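Local coordinates for primosomal protein (PDB 6DRQ), which acts as a chaperone, SatS, for the SecA2 protein export pathway of Mycobacterium tuberculosis, this chain being its C-terminal domain, at residues Q17-T22 against V93-G98; G106-D111 against V148-D153; R123-Y128 against R176-R181; S132-A137 against E172-F177; T141-Q146 against V168-K173. All coordinates share one frame; numbering follows the deposited sequence.

The five contacts follow the fold from sheet to helices. Contact 1 closes first along the chain, pairing strands 14-19 and 93-95 at one edge of the four-stranded mixed sheet. Contacts 2 to 5 then open in numbered order, and the second segments of 5, 4 and 3 follow one another along helix 165-180, which meets the start of helix 143-152, helix 133-137 and helix 112-128 in turn. The centres of contacts 3 and 4 lie about 7 Å apart, those of 4 and 5 about 8 Å. Contact 2, about 12 Å from contact 5 between centres, uses the far end of helix 143-152. Leu96, just past strand 93-95, packs on Val178 of contact 3, joining the sheet edge to helix 165-180.

Contact 1 of 5, residues Q17-T22 against V93-G98; sequences QIMTGT and VYVLSG
Parallel pairing of strands 14-19 and 93-95 brings Gln17, Ile18 and Met19 beside Val93, Tyr94 and Val95 at one edge of a mixed four-stranded sheet. The short strand axes approach to 4.8 Å and run 13° apart. Tyr94 is gripped through both of its backbone polar atoms: its N donates to Gln17 O at 2.9 Å, and its O accepts from Met19 N at 2.8 Å. Ile18 CA also brings its hydrogen to the same Tyr94 O. Past the last bridge Met19 O takes Leu96 N at 2.8 Å and, more weakly, Ser97 N at 3.3 Å, a forked acceptor where the second strand turns aside.

In such a sheet side chains alternate between faces. Gln17, Met19, Val93 and Val95 share one; Ile18 and Tyr94 take the other, which helix 112-128 covers through Leu117 and Leu121, and there Tyr94 OH bonds to Glu120 and Arg29. On the first face Gln17 runs out extended, CG anti to the backbone N (chi1 -176°), alongside Val93, and lays OE1 3.3 Å from Val93 CG2; its NE2 is bonded to Tyr26. Met19 and Val95 also lie side by side, Met19 SD 4.1 Å from Val95 CG2, before the bend at chi3 carries the methionine methyl off. Beyond the strands, Ser97 CB presses against Gly21 N at 3.4 Å.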
# COMPACT_ATOMS: atom_id res chain seq x y z
N GLN A 17 -6.55 -2.76 1.35
CA GLN A 17 -6.26 -3.58 2.51
C GLN A 17 -4.75 -3.81 2.56
O GLN A 17 -4.13 -4.13 1.54
CB GLN A 17 -7.01 -4.92 2.42
CG GLN A 17 -6.84 -5.84 3.66
CD GLN A 17 -7.34 -7.27 3.43
OE1 GLN A 17 -6.97 -7.92 2.46
NE2 GLN A 17 -8.17 -7.75 4.33
N ILE A 18 -4.16 -3.63 3.74
CA ILE A 18 -2.73 -3.81 3.95
C ILE A 18 -2.53 -4.79 5.10
O ILE A 18 -2.95 -4.52 6.22
CB ILE A 18 -2.01 -2.49 4.28
CG1 ILE A 18 -2.29 -1.42 3.23
CG2 ILE A 18 -0.50 -2.69 4.43
CD1 ILE A 18 -1.73 -0.08 3.64
N MET A 19 -1.87 -5.91 4.82
CA MET A 19 -1.61 -6.93 5.83
C MET A 19 -0.12 -6.93 6.15
O MET A 19 0.71 -7.25 5.29
CB MET A 19 -2.08 -8.31 5.37
CG MET A 19 -3.58 -8.32 5.04
SD MET A 19 -4.26 -9.87 4.44
CE MET A 19 -4.28 -10.79 5.98
N THR A 20 0.20 -6.56 7.39
CA THR A 20 1.51 -6.74 8.00
C THR A 20 1.48 -8.01 8.82
O THR A 20 0.44 -8.65 8.99
CB THR A 20 1.85 -5.54 8.87
OG1 THR A 20 1.02 -5.55 10.04
CG2 THR A 20 1.60 -4.26 8.11
N GLY A 21 2.64 -8.39 9.36
CA GLY A 21 2.70 -9.59 10.17
C GLY A 21 1.86 -9.53 11.44
O GLY A 21 1.57 -10.58 12.03
N THR A 22 1.45 -8.34 11.86
CA THR A 22 0.73 -8.16 13.12
C THR A 22 -0.63 -7.48 12.99
O THR A 22 -1.38 -7.47 13.97
CB THR A 22 1.57 -7.34 14.09
OG1 THR A 22 1.79 -6.05 13.52
CG2 THR A 22 2.91 -8.01 14.35
N VAL A 93 -5.45 -5.74 -2.55
CA VAL A 93 -5.00 -6.42 -1.34
C VAL A 93 -3.48 -6.50 -1.36
O VAL A 93 -2.89 -7.13 -2.24
CB VAL A 93 -5.62 -7.82 -1.23
CG1 VAL A 93 -4.87 -8.66 -0.20
CG2 VAL A 93 -7.10 -7.69 -0.85
N TYR A 94 -2.83 -5.86 -0.38
CA TYR A 94 -1.37 -5.80 -0.29
C TYR A 94 -0.91 -6.59 0.93
O TYR A 94 -1.28 -6.26 2.06
CB TYR A 94 -0.88 -4.36 -0.20
CG TYR A 94 -1.26 -3.54 -1.39
CD1 TYR A 94 -0.61 -3.70 -2.61
CD2 TYR A 94 -2.29 -2.63 -1.31
CE1 TYR A 94 -0.96 -2.95 -3.70
CE2 TYR A 94 -2.63 -1.86 -2.40
CZ TYR A 94 -1.97 -2.03 -3.59
OH TYR A 94 -2.34 -1.27 -4.66
N VAL A 95 -0.10 -7.61 0.71
CA VAL A 95 0.36 -8.46 1.80
C VAL A 95 1.85 -8.23 1.94
O VAL A 95 2.63 -8.62 1.06
CB VAL A 95 0.03 -9.93 1.54
CG1 VAL A 95 0.57 -10.81 2.68
CG2 VAL A 95 -1.49 -10.11 1.37
N LEU A 96 2.25 -7.55 3.02
CA LEU A 96 3.67 -7.32 3.29
C LEU A 96 4.26 -8.38 4.19
O LEU A 96 5.48 -8.56 4.21
CB LEU A 96 3.88 -5.94 3.94
CG LEU A 96 3.44 -4.70 3.15
CD1 LEU A 96 3.57 -3.44 4.00
CD2 LEU A 96 4.25 -4.55 1.85
N SER A 97 3.44 -9.09 4.95
CA SER A 97 3.95 -10.09 5.87
C SER A 97 4.60 -11.25 5.12
O SER A 97 4.31 -11.51 3.96
CB SER A 97 2.82 -10.62 6.74
OG SER A 97 1.84 -11.19 5.90
N GLY A 98 5.52 -11.94 5.81
CA GLY A 98 6.16 -13.11 5.27
C GLY A 98 7.24 -12.86 4.25
O GLY A 98 8.10 -13.74 4.05

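Contact 2 of 5, residues G106-D111 against V148-D153; sequences GPDAVD and VAYVLD
Val151 meets Pro107 and Val110 where the loop joining helix 99-104 to helix 112-128, with its short 3-10 turn at residues 107-109, lies against the last turns of helix 143-152. No hydrogen bond crosses this helix-to-loop junction, and apolar side chains make the contact.

From Val151 CB the side chain splits into two branches with separate partners. CG1, anti to the backbone N (chi1 168°), reaches Val110, near the loop's C-terminal end, 4.1 Å from Val110 CG1 and 3.8 Å from the Val110 carbonyl O; the two valine side chains are roughly perpendicular. CG2, beside the backbone N, turns instead to the proline and presses on Pro107 CB at 3.4 Å, closer than ordinary van der Waals contact. The same Pro107 CB also touches the ring of Tyr150, one residue back on the helix. Within the turn, Val110 N donates to Pro107 O, tying together the two loop residues that Val151 touches.

Other parts of the fold close around the group: Leu115 of helix 112-128 packs on Val151, Leu99 and Phe103 of helix 99-104 on Val110, and Tyr164 on Pro107. The tyrosine presents its edge to the proline, with Pro107 CB near the ring plane 3.5 Å from Tyr150 CD1 and Pro107 CG 3.6 Å from Tyr150 CE1.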
# COMPACT_ATOMS: atom_id res chain seq x y z
N GLY A 106 15.65 -17.18 -0.31
CA GLY A 106 16.00 -17.03 -1.71
C GLY A 106 14.83 -16.71 -2.60
O GLY A 106 13.67 -16.73 -2.18
N PRO A 107 15.11 -16.41 -3.86
CA PRO A 107 14.05 -15.91 -4.74
C PRO A 107 12.97 -16.94 -5.01
O PRO A 107 11.79 -16.57 -5.16
CB PRO A 107 14.80 -15.51 -6.03
CG PRO A 107 16.13 -16.16 -5.95
CD PRO A 107 16.45 -16.32 -4.48
N ASP A 108 13.30 -18.23 -5.03
CA ASP A 108 12.32 -19.25 -5.37
C ASP A 108 11.32 -19.51 -4.24
O ASP A 108 10.33 -20.22 -4.45
CB ASP A 108 13.06 -20.53 -5.79
CG ASP A 108 14.13 -20.26 -6.88
OD1 ASP A 108 13.81 -19.64 -7.93
OD2 ASP A 108 15.30 -20.67 -6.70
N ALA A 109 11.52 -18.93 -3.06
CA ALA A 109 10.52 -18.99 -2.01
C ALA A 109 9.64 -17.74 -1.96
O ALA A 109 8.78 -17.63 -1.08
CB ALA A 109 11.18 -19.22 -0.65
N VAL A 110 9.82 -16.81 -2.90
CA VAL A 110 9.11 -15.53 -2.87
C VAL A 110 8.05 -15.54 -3.95
O VAL A 110 8.36 -15.73 -5.14
CB VAL A 110 10.07 -14.35 -3.07
CG1 VAL A 110 9.29 -13.07 -3.07
CG2 VAL A 110 11.15 -14.34 -1.97
N ASP A 111 6.80 -15.30 -3.55
CA ASP A 111 5.70 -15.34 -4.49
C ASP A 111 5.71 -14.10 -5.38
O ASP A 111 5.70 -12.97 -4.90
CB ASP A 111 4.37 -15.44 -3.75
CG ASP A 111 3.22 -15.52 -4.69
OD1 ASP A 111 2.98 -16.63 -5.23
OD2 ASP A 111 2.56 -14.48 -4.94
N VAL A 148 14.74 -8.38 -6.11
CA VAL A 148 13.35 -8.09 -6.48
C VAL A 148 13.17 -8.17 -8.00
O VAL A 148 12.22 -8.78 -8.50
CB VAL A 148 12.93 -6.71 -5.93
CG1 VAL A 148 11.65 -6.20 -6.63
CG2 VAL A 148 12.74 -6.81 -4.43
N ALA A 149 14.09 -7.56 -8.76
CA ALA A 149 14.02 -7.61 -10.22
C ALA A 149 14.06 -9.03 -10.73
O ALA A 149 13.36 -9.37 -11.70
CB ALA A 149 15.17 -6.80 -10.82
N TYR A 150 14.86 -9.90 -10.11
CA TYR A 150 14.92 -11.28 -10.56
C TYR A 150 13.59 -11.98 -10.34
O TYR A 150 13.09 -12.67 -11.24
CB TYR A 150 16.05 -12.02 -9.83
CG TYR A 150 16.10 -13.49 -10.16
CD1 TYR A 150 15.66 -14.44 -9.25
CD2 TYR A 150 16.57 -13.93 -11.39
CE1 TYR A 150 15.69 -15.79 -9.54
CE2 TYR A 150 16.61 -15.28 -11.70
CZ TYR A 150 16.17 -16.20 -10.78
OH TYR A 150 16.21 -17.54 -11.09
N VAL A 151 13.01 -11.84 -9.14
CA VAL A 151 11.77 -12.56 -8.83
C VAL A 151 10.64 -12.07 -9.72
O VAL A 151 9.77 -12.85 -10.12
CB VAL A 151 11.40 -12.40 -7.34
CG1 VAL A 151 9.98 -12.89 -7.10
CG2 VAL A 151 12.37 -13.10 -6.44
N LEU A 152 10.62 -10.77 -10.02
CA LEU A 152 9.53 -10.20 -10.81
C LEU A 152 9.65 -10.50 -12.30
O LEU A 152 8.71 -10.24 -13.05
CB LEU A 152 9.46 -8.69 -10.59
CG LEU A 152 9.02 -8.11 -9.25
CD1 LEU A 152 8.73 -6.63 -9.42
CD2 LEU A 152 7.81 -8.81 -8.68
N ASP A 153 10.79 -11.01 -12.75
CA ASP A 153 10.99 -11.33 -14.17
C ASP A 153 11.26 -12.82 -14.31
O ASP A 153 12.37 -13.28 -14.03
CB ASP A 153 12.15 -10.51 -14.74
CG ASP A 153 12.35 -10.73 -16.21
OD1 ASP A 153 11.51 -11.41 -16.84
OD2 ASP A 153 13.33 -10.19 -16.75

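Contact 3 of 5, residues R123-Y128 against R176-R181; sequences RDIGDY and RFVESR
Ile125 CG2 is the methyl on which the contact turns, touching both Phe177 and Arg181. It lies 3.8 Å from Phe177 CE2 and 4.0 Å from Arg181 CG. The isoleucine and phenylalanine run antiparallel alongside one another, and the ring tip reaches on to the neighbouring backbone, Phe177 CZ standing 4.0 Å from Gly126 CA. The other branch of the isoleucine ends at CD1, more loosely set 4.3 Å from Val178 CG2.

Arg181 also packs on the ring. With CG anti to the carbonyl carbon (chi1 -56°), it sets that carbon 3.5 Å above one face of the Phe177 ring, nearer the rim than the centre; the bends at chi2 and chi3 then turn the rest of the chain. Behind this first shell, Arg181 NH2 makes a weak hydrogen bond to Gly43 O, and Ser180 OG donates to Phe177 O at 3.0 Å in the final turn.

The segments of helices 112-128 and 165-180 cross at 54° with axes 10.8 Å apart. Phe38 of strand 35-38 and Ile45 of strand 44-47 also touch Ile125, so this face of helix 112-128 meets a strand of each sheet, while helix 133-137 packs on Phe177 through Ala133 and Val134.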
# COMPACT_ATOMS: atom_id res chain seq x y z
N ARG A 123 6.27 1.63 -3.49
CA ARG A 123 6.60 2.80 -4.31
C ARG A 123 5.53 3.87 -4.20
O ARG A 123 5.85 5.06 -4.26
CB ARG A 123 6.78 2.40 -5.79
CG ARG A 123 7.87 1.36 -6.05
CD ARG A 123 8.14 1.09 -7.55
NE ARG A 123 9.54 1.36 -7.86
CZ ARG A 123 10.46 0.45 -8.17
NH1 ARG A 123 10.14 -0.84 -8.28
NH2 ARG A 123 11.70 0.84 -8.40
N ASP A 124 4.26 3.48 -4.08
CA ASP A 124 3.23 4.48 -3.83
C ASP A 124 3.47 5.19 -2.51
O ASP A 124 3.28 6.40 -2.42
CB ASP A 124 1.84 3.84 -3.84
CG ASP A 124 1.29 3.64 -5.23
OD1 ASP A 124 1.83 4.26 -6.18
OD2 ASP A 124 0.32 2.87 -5.39
N ILE A 125 3.89 4.44 -1.48
CA ILE A 125 4.07 5.05 -0.16
C ILE A 125 5.27 5.99 -0.15
O ILE A 125 5.23 7.06 0.46
CB ILE A 125 4.19 3.97 0.91
CG1 ILE A 125 2.85 3.25 1.09
CG2 ILE A 125 4.69 4.58 2.23
CD1 ILE A 125 2.88 2.23 2.18
N GLY A 126 6.36 5.60 -0.81
CA GLY A 126 7.49 6.50 -0.94
C GLY A 126 7.21 7.70 -1.83
O GLY A 126 7.82 8.76 -1.67
N ASP A 127 6.29 7.55 -2.80
CA ASP A 127 5.87 8.68 -3.62
C ASP A 127 5.09 9.69 -2.79
O ASP A 127 5.41 10.88 -2.77
CB ASP A 127 5.01 8.20 -4.79
CG ASP A 127 5.83 7.71 -5.99
OD1 ASP A 127 7.02 8.07 -6.08
OD2 ASP A 127 5.27 6.96 -6.83
N TYR A 128 4.06 9.22 -2.08
CA TYR A 128 3.19 10.09 -1.30
C TYR A 128 3.93 10.76 -0.14
O TYR A 128 3.65 11.91 0.18
CB TYR A 128 1.99 9.30 -0.79
CG TYR A 128 1.12 10.03 0.22
CD1 TYR A 128 0.24 11.03 -0.17
CD2 TYR A 128 1.15 9.68 1.57
CE1 TYR A 128 -0.56 11.69 0.76
CE2 TYR A 128 0.36 10.33 2.49
CZ TYR A 128 -0.49 11.33 2.08
OH TYR A 128 -1.27 11.94 3.02
N ARG A 176 10.42 -0.90 8.41
CA ARG A 176 10.44 0.18 9.39
C ARG A 176 10.02 1.50 8.76
O ARG A 176 9.22 2.25 9.34
CB ARG A 176 11.82 0.31 10.03
CG ARG A 176 12.18 -0.82 10.98
CD ARG A 176 13.54 -0.61 11.66
NE ARG A 176 14.66 -1.07 10.85
CZ ARG A 176 15.05 -2.35 10.76
NH1 ARG A 176 14.41 -3.29 11.44
NH2 ARG A 176 16.08 -2.68 10.00
N PHE A 177 10.53 1.81 7.57
CA PHE A 177 10.03 2.96 6.82
C PHE A 177 8.51 2.94 6.68
O PHE A 177 7.84 3.96 6.88
CB PHE A 177 10.67 3.03 5.44
CG PHE A 177 9.93 3.93 4.50
CD1 PHE A 177 10.00 5.31 4.65
CD2 PHE A 177 9.13 3.42 3.50
CE1 PHE A 177 9.30 6.15 3.80
CE2 PHE A 177 8.43 4.26 2.65
CZ PHE A 177 8.53 5.63 2.81
N VAL A 178 7.95 1.78 6.31
CA VAL A 178 6.50 1.70 6.13
C VAL A 178 5.78 1.97 7.45
O VAL A 178 4.81 2.73 7.50
CB VAL A 178 6.10 0.33 5.55
CG1 VAL A 178 4.64 0.04 5.88
CG2 VAL A 178 6.31 0.34 4.06
N GLU A 179 6.24 1.34 8.53
CA GLU A 179 5.61 1.52 9.84
C GLU A 179 5.59 2.98 10.24
O GLU A 179 4.59 3.46 10.78
CB GLU A 179 6.34 0.70 10.90
CG GLU A 179 5.76 0.85 12.31
CD GLU A 179 6.44 -0.06 13.33
OE1 GLU A 179 6.79 0.43 14.43
OE2 GLU A 179 6.63 -1.27 13.04
N SER A 180 6.67 3.72 9.97
CA SER A 180 6.69 5.13 10.34
C SER A 180 5.77 5.98 9.49
O SER A 180 5.43 7.09 9.90
CB SER A 180 8.11 5.67 10.26
OG SER A 180 8.42 6.02 8.92
N ARG A 181 5.38 5.52 8.30
CA ARG A 181 4.46 6.29 7.47
C ARG A 181 2.99 6.01 7.79
O ARG A 181 2.12 6.62 7.17
CB ARG A 181 4.71 6.05 5.98
CG ARG A 181 6.14 6.33 5.51
CD ARG A 181 6.89 7.36 6.38
NE ARG A 181 6.47 8.73 6.11
CZ ARG A 181 6.70 9.77 6.91
NH1 ARG A 181 7.35 9.61 8.06
NH2 ARG A 181 6.27 10.97 6.57

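Contact 4 of 5, residues S132-A137 against E172-F177; sequences SAVDKA and EKLERF
Leu174 and Phe177, one turn apart, reach across to Ala133, Val134 and Ala137 by different side-chain conformations. The leucine has CG anti to the carbonyl carbon, and this chi1 of -73° turns it toward the opposing helix; with CD1 extended, CD2 is the branch that reaches it. There CD2 settles among backbone and side-chain atoms alike, 3.7 Å from Ala133 O, 4.0 Å from Val134 CA and 4.0 Å from Ala137 CB. The phenylalanine takes the other course: CG lies anti to the backbone N (chi1 164°), carrying the ring alongside the start of helix 133-137.

This is antiparallel packing of two helices, their short axes 10.4 Å apart and 167° between directions, with small alanines facing the larger side chains. Ala133 CB stands over one face of the Phe177 ring in a CH-pi contact, 4.2 Å from its centroid. Val134 sends CG2, the branch beside its backbone N, to Phe177 CE2 at 3.6 Å; the same methyl lies 4.1 Å from Leu174 CD2. Leu122 of helix 112-128 touches both Val134 and Leu174. Asp131 OD2 accepts from Ala133 N, at the start of the short helix.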
# COMPACT_ATOMS: atom_id res chain seq x y z
N SER A 132 12.73 8.92 -0.68
CA SER A 132 13.36 8.07 -1.68
C SER A 132 13.80 6.72 -1.12
O SER A 132 14.54 6.00 -1.79
CB SER A 132 14.56 8.80 -2.29
OG SER A 132 15.63 8.85 -1.38
N ALA A 133 13.35 6.35 0.08
CA ALA A 133 13.80 5.11 0.70
C ALA A 133 13.46 3.89 -0.16
O ALA A 133 14.30 3.01 -0.37
CB ALA A 133 13.17 4.97 2.08
N VAL A 134 12.24 3.83 -0.68
CA VAL A 134 11.87 2.67 -1.48
C VAL A 134 12.58 2.71 -2.82
O VAL A 134 13.10 1.70 -3.31
CB VAL A 134 10.34 2.61 -1.64
CG1 VAL A 134 9.94 1.46 -2.55
CG2 VAL A 134 9.66 2.47 -0.27
N ASP A 135 12.63 3.89 -3.44
CA ASP A 135 13.19 4.01 -4.77
C ASP A 135 14.66 3.62 -4.79
O ASP A 135 15.10 2.87 -5.67
CB ASP A 135 13.02 5.43 -5.27
CG ASP A 135 12.65 5.48 -6.70
OD1 ASP A 135 13.52 5.16 -7.55
OD2 ASP A 135 11.48 5.84 -6.98
N LYS A 136 15.43 4.10 -3.81
CA LYS A 136 16.84 3.73 -3.70
C LYS A 136 17.01 2.25 -3.39
O LYS A 136 17.86 1.58 -3.99
CB LYS A 136 17.52 4.58 -2.63
CG LYS A 136 17.89 5.97 -3.08
CD LYS A 136 18.28 6.85 -1.89
CE LYS A 136 19.67 6.51 -1.39
NZ LYS A 136 20.72 6.62 -2.45
N ALA A 137 16.23 1.71 -2.45
CA ALA A 137 16.41 0.32 -2.07
C ALA A 137 16.13 -0.64 -3.22
O ALA A 137 16.62 -1.77 -3.20
CB ALA A 137 15.52 -0.04 -0.89
N GLU A 172 14.04 -5.24 5.79
CA GLU A 172 13.68 -4.83 7.15
C GLU A 172 13.66 -3.32 7.30
O GLU A 172 12.75 -2.77 7.94
CB GLU A 172 14.64 -5.45 8.15
CG GLU A 172 14.30 -6.88 8.45
CD GLU A 172 15.46 -7.64 9.03
OE1 GLU A 172 16.60 -7.16 8.93
OE2 GLU A 172 15.24 -8.73 9.59
N LYS A 173 14.66 -2.63 6.73
CA LYS A 173 14.65 -1.16 6.71
C LYS A 173 13.38 -0.62 6.08
O LYS A 173 12.80 0.36 6.58
CB LYS A 173 15.87 -0.63 5.94
CG LYS A 173 17.22 -0.81 6.59
CD LYS A 173 18.37 -0.45 5.62
CE LYS A 173 18.39 1.04 5.24
NZ LYS A 173 19.03 1.87 6.31
N LEU A 174 12.96 -1.20 4.96
CA LEU A 174 11.74 -0.73 4.29
C LEU A 174 10.52 -0.95 5.16
O LEU A 174 9.62 -0.11 5.20
CB LEU A 174 11.57 -1.44 2.95
CG LEU A 174 12.51 -1.03 1.82
CD1 LEU A 174 12.02 -1.58 0.50
CD2 LEU A 174 12.58 0.48 1.75
N GLU A 175 10.46 -2.09 5.84
CA GLU A 175 9.34 -2.33 6.74
C GLU A 175 9.27 -1.25 7.82
O GLU A 175 8.20 -0.71 8.10
CB GLU A 175 9.45 -3.72 7.36
CG GLU A 175 8.97 -4.85 6.45
CD GLU A 175 8.76 -6.16 7.20
OE1 GLU A 175 9.74 -6.74 7.70
OE2 GLU A 175 7.60 -6.62 7.27
N ARG A 176 10.42 -0.90 8.41
CA ARG A 176 10.44 0.18 9.39
C ARG A 176 10.02 1.50 8.76
O ARG A 176 9.22 2.25 9.34
CB ARG A 176 11.82 0.31 10.03
CG ARG A 176 12.18 -0.82 10.98
CD ARG A 176 13.54 -0.61 11.66
NE ARG A 176 14.66 -1.07 10.85
CZ ARG A 176 15.05 -2.35 10.76
NH1 ARG A 176 14.41 -3.29 11.44
NH2 ARG A 176 16.08 -2.68 10.00
N PHE A 177 10.53 1.81 7.57
CA PHE A 177 10.03 2.96 6.82
C PHE A 177 8.51 2.94 6.68
O PHE A 177 7.84 3.96 6.88
CB PHE A 177 10.67 3.03 5.44
CG PHE A 177 9.93 3.93 4.50
CD1 PHE A 177 10.00 5.31 4.65
CD2 PHE A 177 9.13 3.42 3.50
CE1 PHE A 177 9.30 6.15 3.80
CE2 PHE A 177 8.43 4.26 2.65
CZ PHE A 177 8.53 5.63 2.81

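Contact 5 of 5, residues T141-Q146 against V168-K173; sequences TRPLGQ and VREWEK
Glu170 and Leu144 bury more surface here than any other residues, and they meet flank to flank, Glu170 CB 3.9 Å from Leu144 CB. The glutamate has CG anti to the carbonyl carbon (chi1 -86°) and bends at chi2 (-142°), which brings its carboxylate to the start of helix 143-152. OE1 lies 3.5 Å from Arg142 CB and 3.7 Å from Leu144 N, near the helix's first turn but without a hydrogen bond to it. A negative charge at this end of the helix would probably be favoured by the helix dipole.

The contact joins the N-terminal end of one helix to the N-terminal half of helix 165-180. OE2 comes obliquely to the Arg142 guanidinium, the guanidinium and carboxylate planes 20° apart; the salt bridge is long, Arg142 NH1 to Glu170 OE2 4.0 Å. Arg142 NE has its own ion pair with Glu139. On the apolar side Leu144 sends CD2 to the edge of the Trp171 ring system, near its plane and 3.9 Å from Trp171 CE3. That indole also meets Phe103 of helix 99-104 edge to face, and Leu144 touches Leu174 one turn further along helix 165-180.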
# COMPACT_ATOMS: atom_id res chain seq x y z
N THR A 141 21.21 -2.18 -8.79
CA THR A 141 22.60 -2.38 -8.38
C THR A 141 22.71 -2.83 -6.93
O THR A 141 23.75 -3.38 -6.54
CB THR A 141 23.40 -1.10 -8.59
OG1 THR A 141 22.91 -0.07 -7.73
CG2 THR A 141 23.27 -0.64 -10.03
N ARG A 142 21.61 -2.64 -6.11
CA ARG A 142 21.56 -3.01 -4.70
C ARG A 142 21.02 -4.43 -4.52
O ARG A 142 20.26 -4.92 -5.36
CB ARG A 142 20.68 -2.03 -3.93
CG ARG A 142 21.12 -0.57 -4.09
CD ARG A 142 20.68 0.27 -2.92
NE ARG A 142 20.97 1.68 -3.14
CZ ARG A 142 21.46 2.50 -2.22
NH1 ARG A 142 21.73 2.05 -1.00
NH2 ARG A 142 21.69 3.78 -2.52
N PRO A 143 21.45 -5.08 -3.42
CA PRO A 143 20.99 -6.45 -3.13
C PRO A 143 19.49 -6.69 -3.19
O PRO A 143 19.04 -7.65 -3.83
CB PRO A 143 21.53 -6.69 -1.72
CG PRO A 143 22.72 -5.77 -1.59
CD PRO A 143 22.52 -4.62 -2.52
N LEU A 144 18.69 -5.87 -2.49
CA LEU A 144 17.24 -6.06 -2.54
C LEU A 144 16.72 -5.85 -3.95
O LEU A 144 16.01 -6.70 -4.49
CB LEU A 144 16.54 -5.12 -1.57
CG LEU A 144 15.02 -5.30 -1.49
CD1 LEU A 144 14.64 -6.73 -1.19
CD2 LEU A 144 14.42 -4.37 -0.44
N GLY A 145 17.07 -4.72 -4.57
CA GLY A 145 16.55 -4.42 -5.90
C GLY A 145 16.91 -5.49 -6.91
O GLY A 145 16.10 -5.82 -7.78
N GLN A 146 18.11 -6.06 -6.80
CA GLN A 146 18.51 -7.13 -7.71
C GLN A 146 17.68 -8.38 -7.46
O GLN A 146 17.21 -9.03 -8.40
CB GLN A 146 20.00 -7.43 -7.54
CG GLN A 146 20.37 -8.89 -7.87
CD GLN A 146 21.86 -9.21 -7.73
OE1 GLN A 146 22.65 -8.39 -7.24
NE2 GLN A 146 22.24 -10.40 -8.16
N VAL A 168 17.63 -9.21 2.95
CA VAL A 168 16.78 -9.21 4.14
C VAL A 168 16.97 -7.92 4.93
O VAL A 168 16.00 -7.28 5.34
CB VAL A 168 17.05 -10.47 4.99
CG1 VAL A 168 16.39 -10.35 6.35
CG2 VAL A 168 16.52 -11.69 4.26
N ARG A 169 18.23 -7.51 5.14
CA ARG A 169 18.46 -6.28 5.90
C ARG A 169 17.81 -5.08 5.22
O ARG A 169 17.14 -4.27 5.88
CB ARG A 169 19.97 -6.03 6.09
CG ARG A 169 20.50 -6.36 7.49
CD ARG A 169 22.03 -6.26 7.56
NE ARG A 169 22.61 -7.42 8.24
CZ ARG A 169 23.60 -8.18 7.75
NH1 ARG A 169 24.14 -7.91 6.56
NH2 ARG A 169 24.05 -9.21 8.46
N GLU A 170 18.00 -4.94 3.91
CA GLU A 170 17.40 -3.80 3.23
C GLU A 170 15.88 -3.87 3.29
O GLU A 170 15.23 -2.83 3.42
CB GLU A 170 17.89 -3.72 1.78
CG GLU A 170 19.24 -2.96 1.60
CD GLU A 170 19.30 -2.10 0.32
OE1 GLU A 170 19.27 -2.67 -0.80
OE2 GLU A 170 19.40 -0.85 0.43
N TRP A 171 15.31 -5.07 3.27
CA TRP A 171 13.86 -5.20 3.36
C TRP A 171 13.34 -4.82 4.74
O TRP A 171 12.32 -4.14 4.86
CB TRP A 171 13.42 -6.62 3.02
CG TRP A 171 11.95 -6.80 3.15
CD1 TRP A 171 11.27 -7.37 4.19
CD2 TRP A 171 10.97 -6.38 2.21
NE1 TRP A 171 9.93 -7.34 3.95
CE2 TRP A 171 9.71 -6.73 2.74
CE3 TRP A 171 11.04 -5.74 0.97
CZ2 TRP A 171 8.53 -6.47 2.07
CZ3 TRP A 171 9.86 -5.47 0.30
CH2 TRP A 171 8.62 -5.84 0.85
N GLU A 172 14.04 -5.24 5.79
CA GLU A 172 13.68 -4.83 7.15
C GLU A 172 13.66 -3.32 7.30
O GLU A 172 12.75 -2.77 7.94
CB GLU A 172 14.64 -5.45 8.15
CG GLU A 172 14.30 -6.88 8.45
CD GLU A 172 15.46 -7.64 9.03
OE1 GLU A 172 16.60 -7.16 8.93
OE2 GLU A 172 15.24 -8.73 9.59
N LYS A 173 14.66 -2.63 6.73
CA LYS A 173 14.65 -1.16 6.71
C LYS A 173 13.38 -0.62 6.08
O LYS A 173 12.80 0.36 6.58
CB LYS A 173 15.87 -0.63 5.94
CG LYS A 173 17.22 -0.81 6.59
CD LYS A 173 18.37 -0.45 5.62
CE LYS A 173 18.39 1.04 5.24
NZ LYS A 173 19.03 1.87 6.31